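Side-chain contacts in trans-2-enoyl-CoA reductase [NADH] (Treponema denticola ATCC 35405, PDB 4GGO), which catalyses the NADH-dependent reduction of trans-2-enoyl-CoA thioesters such as crotonyl-CoA to their saturated acyl-CoA forms in fatty acid biosynthesis: residues A[155-160]-A[210-215]; A[382-385]-A[390-393]. All coordinates share one frame; numbering follows the deposited sequence.

Interaction 1. Residues A[155-160]-A[210-215]; sequences DPDTGI and WERWIK
The backbones of 155-160 and 210-215 stay well apart: the closest pair of CA atoms, those of Pro156 and Arg212, is separated by 10.0 Å, so the gap is bridged by side chains. The first segment is a tight loop between strands 152-154 and 161-163, closed by a bond of 2.9 Å from Asp155 N to Ile160 O, whereas the second is part of helix 208-219. Arg212 spans most of the distance. Its CG lies opposite the backbone N (chi1 -165°), and the chain then runs extended from CG to NE, which carries the guanidinium to the loop. There Asp157 receives it end-on with both carboxylate oxygens: NH2 of Arg212 reaches Asp157 OD1 at 2.8 Å, and NH1 of Arg212 reaches Asp157 OD2 at 3.0 Å, the latter with an N-H...O angle of 163°. The carboxylate of Asp157 and the guanidinium of Arg212 are inclined at 54°. Both nitrogens come from outside the carboxylate plane, NH2 on the syn side of OD1 and NH1 from above at OD2; OD2 lies in the guanidinium plane, OD1 is tilted from it. Pro156 makes a van der Waals contact over one guanidinium face, its CG 3.5 Å from Arg212 CZ. Outside the segments, Asp124 OD2 forms a second salt bridge with Arg212 NH2, probably helping to fix the guanidinium's rotation. Asp155 OD1 accepts from Asp157 N at 2.9 Å, which probably helps position Asp157. The arrangement is an Asx turn whose closing residue, Asp157, makes a bidentate salt bridge to helix 208-219 in the catalytic region.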
ATOM      1  N   ASP A 155      12.163  13.878 -11.114  1.00 32.84           N
ATOM      2  CA  ASP A 155      11.392  15.102 -11.300  1.00 34.98           C
ATOM      3  C   ASP A 155      11.078  15.306 -12.779  1.00 43.63           C
ATOM      4  O   ASP A 155      11.986  15.407 -13.603  1.00 41.11           O
ATOM      5  CB  ASP A 155      12.163  16.303 -10.744  1.00 39.79           C
ATOM      6  CG  ASP A 155      11.294  17.542 -10.586  1.00 44.27           C
ATOM      7  OD1 ASP A 155      10.522  17.868 -11.512  1.00 52.21           O
ATOM      8  OD2 ASP A 155      11.387  18.195  -9.527  1.00 46.70           O
ATOM      9  N   PRO A 156       9.783  15.367 -13.115  1.00 42.46           N
ATOM     10  CA  PRO A 156       9.327  15.481 -14.505  1.00 47.95           C
ATOM     11  C   PRO A 156       9.659  16.831 -15.136  1.00 52.06           C
ATOM     12  O   PRO A 156       9.606  16.955 -16.358  1.00 58.81           O
ATOM     13  CB  PRO A 156       7.810  15.322 -14.383  1.00 43.50           C
ATOM     14  CG  PRO A 156       7.498  15.787 -13.004  1.00 41.67           C
ATOM     15  CD  PRO A 156       8.656  15.341 -12.167  1.00 42.75           C
ATOM     16  N   ASP A 157       9.995  17.823 -14.318  1.00 50.06           N
ATOM     17  CA  ASP A 157      10.280  19.161 -14.830  1.00 53.60           C
ATOM     18  C   ASP A 157      11.776  19.428 -14.988  1.00 51.43           C
ATOM     19  O   ASP A 157      12.176  20.296 -15.762  1.00 55.94           O
ATOM     20  CB  ASP A 157       9.653  20.230 -13.930  1.00 50.15           C
ATOM     21  CG  ASP A 157       8.138  20.205 -13.965  1.00 50.77           C
ATOM     22  OD1 ASP A 157       7.571  19.755 -14.983  1.00 50.42           O
ATOM     23  OD2 ASP A 157       7.512  20.641 -12.975  1.00 57.93           O
ATOM     24  N   THR A 158      12.596  18.681 -14.257  1.00 46.17           N
ATOM     25  CA  THR A 158      14.036  18.923 -14.258  1.00 46.30           C
ATOM     26  C   THR A 158      14.838  17.703 -14.710  1.00 49.35           C
ATOM     27  O   THR A 158      15.934  17.840 -15.251  1.00 52.51           O
ATOM     28  CB  THR A 158      14.531  19.371 -12.869  1.00 52.46           C
ATOM     29  OG1 THR A 158      14.317  18.321 -11.918  1.00 50.91           O
ATOM     30  CG2 THR A 158      13.785  20.618 -12.414  1.00 39.70           C
ATOM     31  N   GLY A 159      14.289  16.514 -14.485  1.00 48.63           N
ATOM     32  CA  GLY A 159      14.959  15.283 -14.868  1.00 38.84           C
ATOM     33  C   GLY A 159      15.855  14.742 -13.771  1.00 40.81           C
ATOM     34  O   GLY A 159      16.431  13.662 -13.900  1.00 44.78           O
ATOM     35  N   ILE A 160      15.963  15.495 -12.680  1.00 42.82           N
ATOM     36  CA  ILE A 160      16.788  15.107 -11.539  1.00 49.10           C
ATOM     37  C   ILE A 160      16.142  13.967 -10.755  1.00 46.51           C
ATOM     38  O   ILE A 160      14.956  14.024 -10.430  1.00 37.10           O
ATOM     39  CB  ILE A 160      17.012  16.299 -10.583  1.00 48.51           C
ATOM     40  CG1 ILE A 160      17.450  17.543 -11.364  1.00 51.20           C
ATOM     41  CG2 ILE A 160      18.035  15.944  -9.521  1.00 42.29           C
ATOM     42  CD1 ILE A 160      17.384  18.835 -10.562  1.00 53.48           C
ATOM     43  N   TRP A 210       1.016  13.521  -6.697  1.00 28.07           N
ATOM     44  CA  TRP A 210      -0.415  13.361  -6.480  1.00 29.34           C
ATOM     45  C   TRP A 210      -1.165  14.568  -7.029  1.00 28.21           C
ATOM     46  O   TRP A 210      -2.108  14.427  -7.807  1.00 26.06           O
ATOM     47  CB  TRP A 210      -0.695  13.206  -4.984  1.00 26.35           C
ATOM     48  CG  TRP A 210      -2.138  13.036  -4.629  1.00 27.22           C
ATOM     49  CD1 TRP A 210      -3.141  12.586  -5.437  1.00 23.40           C
ATOM     50  CD2 TRP A 210      -2.740  13.315  -3.359  1.00 22.84           C
ATOM     51  NE1 TRP A 210      -4.331  12.569  -4.750  1.00 22.13           N
ATOM     52  CE2 TRP A 210      -4.112  13.013  -3.472  1.00 28.67           C
ATOM     53  CE3 TRP A 210      -2.253  13.795  -2.141  1.00 23.96           C
ATOM     54  CZ2 TRP A 210      -5.001  13.170  -2.411  1.00 24.43           C
ATOM     55  CZ3 TRP A 210      -3.138  13.951  -1.087  1.00 28.28           C
ATOM     56  CH2 TRP A 210      -4.495  13.640  -1.230  1.00 27.70           C
ATOM     57  N   GLU A 211      -0.728  15.755  -6.621  1.00 27.57           N
ATOM     58  CA  GLU A 211      -1.345  16.998  -7.062  1.00 34.68           C
ATOM     59  C   GLU A 211      -1.170  17.181  -8.568  1.00 34.17           C
ATOM     60  O   GLU A 211      -2.047  17.718  -9.242  1.00 32.69           O
ATOM     61  CB  GLU A 211      -0.745  18.185  -6.305  1.00 38.33           C
ATOM     62  CG  GLU A 211      -1.497  19.492  -6.495  1.00 41.86           C
ATOM     63  CD  GLU A 211      -0.959  20.604  -5.617  1.00 47.30           C
ATOM     64  OE1 GLU A 211       0.244  20.572  -5.283  1.00 48.14           O
ATOM     65  OE2 GLU A 211      -1.741  21.508  -5.253  1.00 48.97           O
ATOM     66  N   ARG A 212      -0.036  16.723  -9.089  1.00 28.02           N
ATOM     67  CA  ARG A 212       0.233  16.811 -10.518  1.00 30.21           C
ATOM     68  C   ARG A 212      -0.734  15.925 -11.296  1.00 34.31           C
ATOM     69  O   ARG A 212      -1.236  16.318 -12.349  1.00 37.85           O
ATOM     70  CB  ARG A 212       1.681  16.417 -10.821  1.00 28.94           C
ATOM     71  CG  ARG A 212       2.157  16.823 -12.209  1.00 41.09           C
ATOM     72  CD  ARG A 212       3.585  16.364 -12.460  1.00 37.56           C
ATOM     73  NE  ARG A 212       4.094  16.813 -13.753  1.00 45.39           N
ATOM     74  CZ  ARG A 212       4.892  17.864 -13.921  1.00 50.05           C
ATOM     75  NH1 ARG A 212       5.282  18.577 -12.873  1.00 43.90           N
ATOM     76  NH2 ARG A 212       5.307  18.197 -15.136  1.00 43.56           N
ATOM     77  N   TRP A 213      -0.995  14.731 -10.769  1.00 31.22           N
ATOM     78  CA  TRP A 213      -1.966  13.822 -11.369  1.00 29.75           C
ATOM     79  C   TRP A 213      -3.350  14.459 -11.417  1.00 35.99           C
ATOM     80  O   TRP A 213      -4.021  14.427 -12.447  1.00 34.41           O
ATOM     81  CB  TRP A 213      -2.034  12.505 -10.592  1.00 29.73           C
ATOM     82  CG  TRP A 213      -1.068  11.460 -11.060  1.00 22.15           C
ATOM     83  CD1 TRP A 213       0.150  11.166 -10.520  1.00 28.43           C
ATOM     84  CD2 TRP A 213      -1.243  10.564 -12.165  1.00 26.80           C
ATOM     85  NE1 TRP A 213       0.747  10.145 -11.221  1.00 25.42           N
ATOM     86  CE2 TRP A 213      -0.089   9.757 -12.236  1.00 27.64           C
ATOM     87  CE3 TRP A 213      -2.261  10.368 -13.102  1.00 29.24           C
ATOM     88  CZ2 TRP A 213       0.073   8.770 -13.206  1.00 28.02           C
ATOM     89  CZ3 TRP A 213      -2.099   9.386 -14.063  1.00 22.01           C
ATOM     90  CH2 TRP A 213      -0.942   8.600 -14.107  1.00 25.52           C
ATOM     91  N   ILE A 214      -3.766  15.043 -10.297  1.00 30.92           N
ATOM     92  CA  ILE A 214      -5.091  15.645 -10.189  1.00 31.73           C
ATOM     93  C   ILE A 214      -5.254  16.860 -11.100  1.00 37.36           C
ATOM     94  O   ILE A 214      -6.242  16.968 -11.826  1.00 36.57           O
ATOM     95  CB  ILE A 214      -5.412  16.049  -8.736  1.00 31.45           C
ATOM     96  CG1 ILE A 214      -5.350  14.827  -7.816  1.00 32.20           C
ATOM     97  CG2 ILE A 214      -6.778  16.711  -8.653  1.00 30.63           C
ATOM     98  CD1 ILE A 214      -6.280  13.706  -8.226  1.00 30.43           C
ATOM     99  N   LYS A 215      -4.282  17.768 -11.062  1.00 37.93           N
ATOM    100  CA  LYS A 215      -4.343  18.992 -11.858  1.00 42.12           C
ATOM    101  C   LYS A 215      -4.381  18.717 -13.362  1.00 36.55           C
ATOM    102  O   LYS A 215      -5.075  19.410 -14.105  1.00 38.55           O
ATOM    103  CB  LYS A 215      -3.176  19.925 -11.515  1.00 42.18           C
ATOM    104  CG  LYS A 215      -3.256  20.528 -10.119  1.00 43.07           C
ATOM    105  CD  LYS A 215      -2.031  21.374  -9.805  1.00 55.66           C
ATOM    106  CE  LYS A 215      -1.991  22.635 -10.651  1.00 67.70           C
ATOM    107  NZ  LYS A 215      -3.125  23.549 -10.337  1.00 69.56           N
TER

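Interaction 2. Residues A[382-385]-A[390-393]; sequences NGFD and NYEA
A Schellman motif ends helix 371-380, and its C-prime residue, Gly383, is where the hydroxyl of Tyr391 docks. The motif rests on the bond from Phe384 N back to Leu379 O and on the positive phi of Gly383 (91°), a conformation in which a CB would collide with the preceding carbonyl oxygen. Between 382-385 and 390-393 the nearest CA atoms, those of Phe384 and Tyr391, are 8.2 Å apart, and neither segment has regular secondary structure. Tyr391 bridges the space: its CB points toward the helix-terminal turn, and a chi1 of -68° sets CG beside its own backbone N. The hydroxyl group donates to the Gly383 carbonyl, with 2.5 Å between Tyr391 OH and Gly383 O. This acceptor sits at the edge of the phenol ring and in its plane, whereas the hydroxyl is tilted 34° from the carbonyl plane. Val386 N, just beyond the first segment, is hydrogen-bonded to the same hydroxyl oxygen, so Tyr391 OH is held by two backbone groups of the chain that leaves the helix. Asp385 N lies 3.1 Å from Tyr391 OH, but its angle is too poor for a hydrogen bond; the polar end of Asp385 is instead paired through OD2 with His376 ND1 of the helix. His20 meets the Tyr391 ring edge-to-face and Phe384 touches Cys16, which places this link beside the N-terminal part of the chain; Phe384 also packs against Leu379 of the helix. The apolar contribution across the segments is modest: Phe384 CD1 approaches Tyr391 CE1 obliquely at 4.4 Å.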
ATOM      1  N   ASN A 382       5.526 -11.791  -2.485  1.00 26.60           N
ATOM      2  CA  ASN A 382       6.205 -12.255  -3.689  1.00 26.92           C
ATOM      3  C   ASN A 382       5.671 -13.597  -4.181  1.00 28.55           C
ATOM      4  O   ASN A 382       6.233 -14.202  -5.094  1.00 31.80           O
ATOM      5  CB  ASN A 382       7.715 -12.336  -3.453  1.00 31.15           C
ATOM      6  CG  ASN A 382       8.348 -10.971  -3.277  1.00 33.13           C
ATOM      7  OD1 ASN A 382       8.089 -10.277  -2.293  1.00 38.38           O
ATOM      8  ND2 ASN A 382       9.189 -10.580  -4.227  1.00 35.57           N
ATOM      9  N   GLY A 383       4.583 -14.058  -3.572  1.00 23.41           N
ATOM     10  CA  GLY A 383       3.926 -15.277  -4.008  1.00 25.96           C
ATOM     11  C   GLY A 383       4.423 -16.535  -3.321  1.00 28.17           C
ATOM     12  O   GLY A 383       4.144 -17.646  -3.771  1.00 27.76           O
ATOM     13  N   PHE A 384       5.158 -16.369  -2.229  1.00 23.19           N
ATOM     14  CA  PHE A 384       5.660 -17.514  -1.480  1.00 27.75           C
ATOM     15  C   PHE A 384       4.812 -17.777  -0.239  1.00 28.63           C
ATOM     16  O   PHE A 384       4.177 -16.864   0.288  1.00 31.75           O
ATOM     17  CB  PHE A 384       7.123 -17.304  -1.087  1.00 26.76           C
ATOM     18  CG  PHE A 384       8.051 -17.168  -2.262  1.00 32.68           C
ATOM     19  CD1 PHE A 384       8.464 -18.286  -2.969  1.00 37.48           C
ATOM     20  CD2 PHE A 384       8.512 -15.924  -2.658  1.00 31.28           C
ATOM     21  CE1 PHE A 384       9.319 -18.164  -4.050  1.00 34.91           C
ATOM     22  CE2 PHE A 384       9.367 -15.795  -3.738  1.00 34.02           C
ATOM     23  CZ  PHE A 384       9.770 -16.918  -4.434  1.00 35.02           C
ATOM     24  N   ASP A 385       4.799 -19.031   0.206  1.00 29.29           N
ATOM     25  CA  ASP A 385       4.116 -19.434   1.439  1.00 29.10           C
ATOM     26  C   ASP A 385       2.596 -19.222   1.402  1.00 30.50           C
ATOM     27  O   ASP A 385       1.949 -19.134   2.444  1.00 38.11           O
ATOM     28  CB  ASP A 385       4.730 -18.726   2.656  1.00 29.33           C
ATOM     29  CG  ASP A 385       4.328 -19.364   3.976  1.00 34.84           C
ATOM     30  OD1 ASP A 385       4.429 -20.603   4.099  1.00 36.65           O
ATOM     31  OD2 ASP A 385       3.896 -18.625   4.886  1.00 33.16           O
ATOM     32  N   ASN A 390       1.730 -25.881  -4.516  1.00 40.57           N
ATOM     33  CA  ASN A 390       2.639 -27.008  -4.332  1.00 48.17           C
ATOM     34  C   ASN A 390       4.046 -26.586  -3.911  1.00 52.01           C
ATOM     35  O   ASN A 390       4.584 -27.098  -2.926  1.00 59.29           O
ATOM     36  CB  ASN A 390       2.703 -27.842  -5.617  1.00 51.80           C
ATOM     37  CG  ASN A 390       3.283 -29.229  -5.393  1.00 52.26           C
ATOM     38  OD1 ASN A 390       4.154 -29.429  -4.547  1.00 53.89           O
ATOM     39  ND2 ASN A 390       2.800 -30.197  -6.164  1.00 49.62           N
ATOM     40  N   TYR A 391       4.632 -25.664  -4.672  1.00 47.86           N
ATOM     41  CA  TYR A 391       6.004 -25.183  -4.459  1.00 52.16           C
ATOM     42  C   TYR A 391       7.095 -26.220  -4.745  1.00 61.89           C
ATOM     43  O   TYR A 391       8.197 -25.865  -5.172  1.00 55.69           O
ATOM     44  CB  TYR A 391       6.182 -24.547  -3.071  1.00 47.29           C
ATOM     45  CG  TYR A 391       5.434 -23.246  -2.908  1.00 47.31           C
ATOM     46  CD1 TYR A 391       5.746 -22.144  -3.689  1.00 41.98           C
ATOM     47  CD2 TYR A 391       4.419 -23.117  -1.973  1.00 40.65           C
ATOM     48  CE1 TYR A 391       5.068 -20.956  -3.546  1.00 36.26           C
ATOM     49  CE2 TYR A 391       3.735 -21.929  -1.823  1.00 39.96           C
ATOM     50  CZ  TYR A 391       4.062 -20.855  -2.617  1.00 35.54           C
ATOM     51  OH  TYR A 391       3.387 -19.669  -2.473  1.00 33.19           O
ATOM     52  N   GLU A 392       6.793 -27.492  -4.512  1.00 63.93           N
ATOM     53  CA  GLU A 392       7.708 -28.566  -4.879  1.00 66.74           C
ATOM     54  C   GLU A 392       7.530 -28.903  -6.355  1.00 61.49           C
ATOM     55  O   GLU A 392       8.325 -29.636  -6.940  1.00 63.35           O
ATOM     56  CB  GLU A 392       7.484 -29.805  -4.009  1.00 68.76           C
ATOM     57  CG  GLU A 392       7.711 -29.577  -2.520  1.00 71.12           C
ATOM     58  CD  GLU A 392       9.163 -29.279  -2.175  1.00 78.06           C
ATOM     59  OE1 GLU A 392      10.050 -29.523  -3.021  1.00 78.02           O
ATOM     60  OE2 GLU A 392       9.417 -28.803  -1.049  1.00 82.43           O
ATOM     61  N   ALA A 393       6.471 -28.361  -6.946  1.00 58.34           N
ATOM     62  CA  ALA A 393       6.274 -28.434  -8.385  1.00 57.16           C
ATOM     63  C   ALA A 393       7.071 -27.310  -9.034  1.00 61.64           C
ATOM     64  O   ALA A 393       7.030 -26.169  -8.573  1.00 62.38           O
ATOM     65  CB  ALA A 393       4.800 -28.309  -8.727  1.00 59.41           C
TER

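Following the chain from the N terminus, interaction 1 comes first. It joins the loop after strand 152-154 to helix 208-219 and closes a span of 49 intervening residues, which includes strands 161-163, 173-178 and 185-190 and helix 195-205. Interaction 2 opens only after helix 371-380 and closes a short loop of four intervening residues in the C-terminal part. The two are therefore in series, neither nested nor crossing. They lie on opposite sides of the chain's centre. The centres of interactions 1 and 2 are about 39 Å apart, and their nearest atoms about 23 Å. One ties elements of the catalytic region together; the other holds the C-terminal segment against a helix end.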